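Local coordinates for protein syncytin-1 (Homo sapiens, PDB 5HA6) that probably drives membrane fusion between cells as the fusion subunit of an endogenous retroviral envelope glycoprotein, folding into a trimeric helical bundle, at residues V48-Q51 with D52-N55; T97-V100 with K101-R104. The protein carries 1 engineered substitution. All blocks are in the same frame, centred on the assembly; numbering follows the deposited sequence.

Contact 1: V48-Q51 with D52-N55; sequences VTLQ and DQLN
T49 and D52 are joined by a water one turn along helix 25-71. The water accepts from T49 OG1 at 3.2 Å and donates to D52 OD1 at 2.7 Å. The same carboxylate oxygen lies beside the methyl V48 CG1, 3.6 Å away. The V48 and D52 side chains leave the helix in nearly the same direction, one turn apart. V48 CG1 stands anti to its own backbone N (chi1 166°), and this turns the methyl toward the next helical turn. The side chains of Q53 and N55 also lean back over the preceding turn, against T49 and Q51.

Four backbone bonds hold this spacing. D52 N reaches V48 O at 2.8 Å, and L54 N reaches L50 O at 2.9 Å. Q53 N to T49 O and N55 N to Q51 O complete the set.

Further out, L50 packs on L50 of the third subunit and on L47 of the second. Q51 faces S93 and V96 of the same chain, while T49 meets I95 of the second subunit. Inner helices meeting at leucines on the axis, with outer helices packed along them, are characteristic of the trimeric six-helix bundle of class I fusion proteins.

Contact 2: T97-V100 with K101-R104; sequences TEKV and KEIR
E98 CG lies anti to the backbone N (chi1 175°), and a bend at chi2 (58°) swings the carboxylate toward the next turn. E102 comes from that turn with its chain extended beyond CG. The two side chains meet on helix 93-115, the outer helix of what is consistent with a retroviral six-helix bundle. E98 OE2 and E102 OE2 are only 2.6 Å apart, with the carboxylate planes turned 63° from each other. At that distance one of the acids probably holds a proton and shares it with the other. E102 OE2 also comes to 3.1 Å from E98 CG.

The other oxygen of E102 faces positive charge. E102 OE1 accepts from a water at 2.8 Å, and that water in turn accepts from K99 NZ. Both groups also tie the outer helix to a neighbouring chain, E102 OE1 by a salt bridge to R42 of the third subunit and K99 NZ by one to D45 of the third subunit.

On another side of the helix, T97 CG2 touches K101 CE at 3.7 Å. The two side chains run alongside each other, and T97 OG1 is hydrogen-bonded to S93 O.

Backbone bonds from K101 N to T97 O, E102 N to E98 O and I103 N to K99 O set the spacing of the turns. R104 N to V100 O continues the series. V100 packs on A44, L47 and V48 of helix 25-71, and R104 NH2 beside it forms a salt bridge to D45 of its own chain. The methyl V100 CG1 sits over one face of the R104 guanidinium, nearer its edge than its centre, 3.7 Å from NH1.

How the contacts relate
Contact 1 lies on helix 25-71 and contact 2 on helix 93-115, with centres about 14 Å apart. They meet directly at V48 CG2 and V100 CG1, 3.6 Å from each other. The same V48 methyl approaches R104 NH1 at 4.2 Å. V48 therefore has its two branches on different neighbours: CG1 serves contact 1 and CG2 reaches contact 2. Both contacts touch the third subunit, but in different ways. Residues 48-55 meet it largely through packing around its L50, near the trimer axis. Residues 97-104 also pack on it, and K99 and E102 add salt bridges to D45 and R42 of that other chain. Together they join an inner helix, its outer helix and the neighbouring chain.

Contact 1: V48-Q51 with D52-N55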
loop_
_atom_site.group_PDB
_atom_site.type_symbol
_atom_site.label_atom_id
_atom_site.label_comp_id
_atom_site.label_asym_id
_atom_site.label_seq_id
_atom_site.Cartn_x
_atom_site.Cartn_y
_atom_site.Cartn_z
ATOM N N VAL A 48 -4.914 -0.053 -5.793
ATOM C CA VAL A 48 -4.885 1.114 -6.654
ATOM C C VAL A 48 -4.883 2.371 -5.842
ATOM O O VAL A 48 -4.113 3.327 -6.133
ATOM C CB VAL A 48 -6.081 1.123 -7.646
ATOM C CG1 VAL A 48 -6.252 2.492 -8.292
ATOM C CG2 VAL A 48 -5.846 0.050 -8.683
ATOM N N THR A 49 -5.723 2.401 -4.815
ATOM C CA THR A 49 -5.782 3.588 -4.013
ATOM C C THR A 49 -4.531 3.852 -3.169
ATOM O O THR A 49 -4.115 5.019 -3.031
ATOM C CB THR A 49 -7.032 3.557 -3.123
ATOM O OG1 THR A 49 -8.167 3.648 -3.988
ATOM C CG2 THR A 49 -7.084 4.757 -2.218
ATOM N N LEU A 50 -3.920 2.806 -2.642
ATOM C CA LEU A 50 -2.652 2.971 -1.956
ATOM C C LEU A 50 -1.605 3.525 -2.911
ATOM O O LEU A 50 -0.845 4.484 -2.551
ATOM C CB LEU A 50 -2.202 1.650 -1.346
ATOM C CG LEU A 50 -3.081 1.158 -0.212
ATOM C CD1 LEU A 50 -2.865 -0.272 0.121
ATOM C CD2 LEU A 50 -2.799 1.980 1.029
ATOM N N GLN A 51 -1.545 2.981 -4.122
ATOM C CA GLN A 51 -0.607 3.546 -5.127
ATOM C C GLN A 51 -0.899 4.988 -5.511
ATOM O O GLN A 51 0.036 5.801 -5.640
ATOM C CB GLN A 51 -0.579 2.717 -6.410
ATOM C CG GLN A 51 0.514 3.153 -7.397
ATOM C CD GLN A 51 1.892 2.881 -6.832
ATOM O OE1 GLN A 51 2.208 1.730 -6.525
ATOM N NE2 GLN A 51 2.699 3.934 -6.631
ATOM N N ASP A 52 -2.182 5.329 -5.656
ATOM C CA ASP A 52 -2.550 6.687 -5.928
ATOM C C ASP A 52 -2.044 7.591 -4.813
ATOM O O ASP A 52 -1.563 8.694 -5.090
ATOM C CB ASP A 52 -4.082 6.843 -6.079
ATOM C CG ASP A 52 -4.603 6.308 -7.398
ATOM O OD1 ASP A 52 -5.798 6.002 -7.468
ATOM O OD2 ASP A 52 -3.812 6.153 -8.348
ATOM N N GLN A 53 -2.211 7.183 -3.545
ATOM C CA GLN A 53 -1.710 8.035 -2.455
ATOM C C GLN A 53 -0.195 8.155 -2.417
ATOM O O GLN A 53 0.323 9.262 -2.174
ATOM C CB GLN A 53 -2.218 7.529 -1.101
ATOM C CG GLN A 53 -3.758 7.672 -0.961
ATOM C CD GLN A 53 -4.261 6.846 0.184
ATOM O OE1 GLN A 53 -4.393 5.622 0.073
ATOM N NE2 GLN A 53 -4.484 7.484 1.310
ATOM N N LEU A 54 0.540 7.068 -2.634
ATOM C CA LEU A 54 1.991 7.229 -2.849
ATOM C C LEU A 54 2.372 8.219 -3.957
ATOM O O LEU A 54 3.242 9.093 -3.749
ATOM C CB LEU A 54 2.620 5.900 -3.204
ATOM C CG LEU A 54 2.839 5.048 -1.991
ATOM C CD1 LEU A 54 3.083 3.605 -2.450
ATOM C CD2 LEU A 54 4.077 5.609 -1.251
ATOM N N ASN A 55 1.734 8.092 -5.122
ATOM C CA ASN A 55 1.975 9.048 -6.202
ATOM C C ASN A 55 1.671 10.478 -5.743
ATOM O O ASN A 55 2.418 11.409 -6.047
ATOM C CB ASN A 55 1.124 8.733 -7.439
ATOM C CG ASN A 55 1.400 7.340 -8.021
ATOM O OD1 ASN A 55 2.463 6.757 -7.821
ATOM N ND2 ASN A 55 0.416 6.799 -8.740
HETATM O O HOH W 1 -7.617 6.354 -5.570
#

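Contact 2: T97-V100 with K101-R104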
loop_
_atom_site.group_PDB
_atom_site.type_symbol
_atom_site.label_atom_id
_atom_site.label_comp_id
_atom_site.label_asym_id
_atom_site.label_seq_id
_atom_site.Cartn_x
_atom_site.Cartn_y
_atom_site.Cartn_z
ATOM N N THR A 97 0.281 -1.256 -10.716
ATOM C CA THR A 97 -0.731 -1.115 -11.758
ATOM C C THR A 97 -0.831 -2.405 -12.598
ATOM O O THR A 97 -1.959 -2.909 -12.883
ATOM C CB THR A 97 -0.404 0.104 -12.645
ATOM O OG1 THR A 97 -0.516 1.288 -11.835
ATOM C CG2 THR A 97 -1.368 0.221 -13.858
ATOM N N GLU A 98 0.329 -2.947 -12.985
ATOM C CA GLU A 98 0.324 -4.192 -13.766
ATOM C C GLU A 98 -0.299 -5.354 -13.012
ATOM O O GLU A 98 -1.180 -6.045 -13.552
ATOM C CB GLU A 98 1.743 -4.605 -14.186
ATOM C CG GLU A 98 1.746 -5.989 -14.912
ATOM C CD GLU A 98 0.872 -6.055 -16.176
ATOM O OE1 GLU A 98 0.552 -4.981 -16.778
ATOM O OE2 GLU A 98 0.524 -7.209 -16.613
ATOM N N LYS A 99 0.136 -5.563 -11.759
ATOM C CA LYS A 99 -0.431 -6.656 -10.954
ATOM C C LYS A 99 -1.948 -6.541 -10.757
ATOM O O LYS A 99 -2.666 -7.559 -10.821
ATOM C CB LYS A 99 0.230 -6.734 -9.556
ATOM C CG LYS A 99 1.726 -6.918 -9.562
ATOM C CD LYS A 99 2.172 -8.237 -10.161
ATOM C CE LYS A 99 3.676 -8.301 -10.258
ATOM N NZ LYS A 99 4.118 -9.638 -10.699
ATOM N N VAL A 100 -2.426 -5.325 -10.477
ATOM C CA VAL A 100 -3.873 -5.064 -10.372
ATOM C C VAL A 100 -4.626 -5.440 -11.641
ATOM O O VAL A 100 -5.678 -6.096 -11.578
ATOM C CB VAL A 100 -4.134 -3.593 -10.048
ATOM C CG1 VAL A 100 -5.619 -3.224 -10.241
ATOM C CG2 VAL A 100 -3.684 -3.301 -8.591
ATOM N N LYS A 101 -4.090 -5.032 -12.792
ATOM C CA LYS A 101 -4.784 -5.301 -14.035
ATOM C C LYS A 101 -4.799 -6.804 -14.297
ATOM O O LYS A 101 -5.806 -7.336 -14.789
ATOM C CB LYS A 101 -4.151 -4.499 -15.200
ATOM C CG LYS A 101 -4.546 -2.980 -15.179
ATOM C CD LYS A 101 -3.856 -2.166 -16.241
ATOM C CE LYS A 101 -4.178 -0.666 -16.125
ATOM N NZ LYS A 101 -3.763 0.078 -17.330
ATOM N N GLU A 102 -3.709 -7.489 -13.930
ATOM C CA GLU A 102 -3.665 -8.969 -14.019
ATOM C C GLU A 102 -4.698 -9.657 -13.105
ATOM O O GLU A 102 -5.382 -10.596 -13.503
ATOM C CB GLU A 102 -2.263 -9.460 -13.659
ATOM C CG GLU A 102 -1.233 -9.198 -14.751
ATOM C CD GLU A 102 0.174 -9.584 -14.278
ATOM O OE1 GLU A 102 0.277 -10.434 -13.346
ATOM O OE2 GLU A 102 1.164 -9.027 -14.804
ATOM N N ILE A 103 -4.804 -9.182 -11.873
ATOM C CA ILE A 103 -5.881 -9.637 -10.990
ATOM C C ILE A 103 -7.293 -9.414 -11.573
ATOM O O ILE A 103 -8.155 -10.312 -11.529
ATOM C CB ILE A 103 -5.751 -8.941 -9.634
ATOM C CG1 ILE A 103 -4.454 -9.438 -8.942
ATOM C CG2 ILE A 103 -6.981 -9.175 -8.803
ATOM C CD1 ILE A 103 -4.092 -8.670 -7.685
ATOM N N ARG A 104 -7.545 -8.220 -12.084
ATOM C CA ARG A 104 -8.818 -7.941 -12.729
ATOM C C ARG A 104 -9.052 -8.833 -13.980
ATOM O O ARG A 104 -10.207 -9.285 -14.236
ATOM C CB ARG A 104 -8.877 -6.437 -13.047
ATOM C CG ARG A 104 -9.059 -5.600 -11.734
ATOM C CD ARG A 104 -9.115 -4.121 -11.990
ATOM N NE ARG A 104 -9.486 -3.421 -10.760
ATOM C CZ ARG A 104 -9.226 -2.143 -10.522
ATOM N NH1 ARG A 104 -8.626 -1.374 -11.436
ATOM N NH2 ARG A 104 -9.601 -1.619 -9.375
HETATM O O HOH W 2 2.701 -11.183 -12.243
#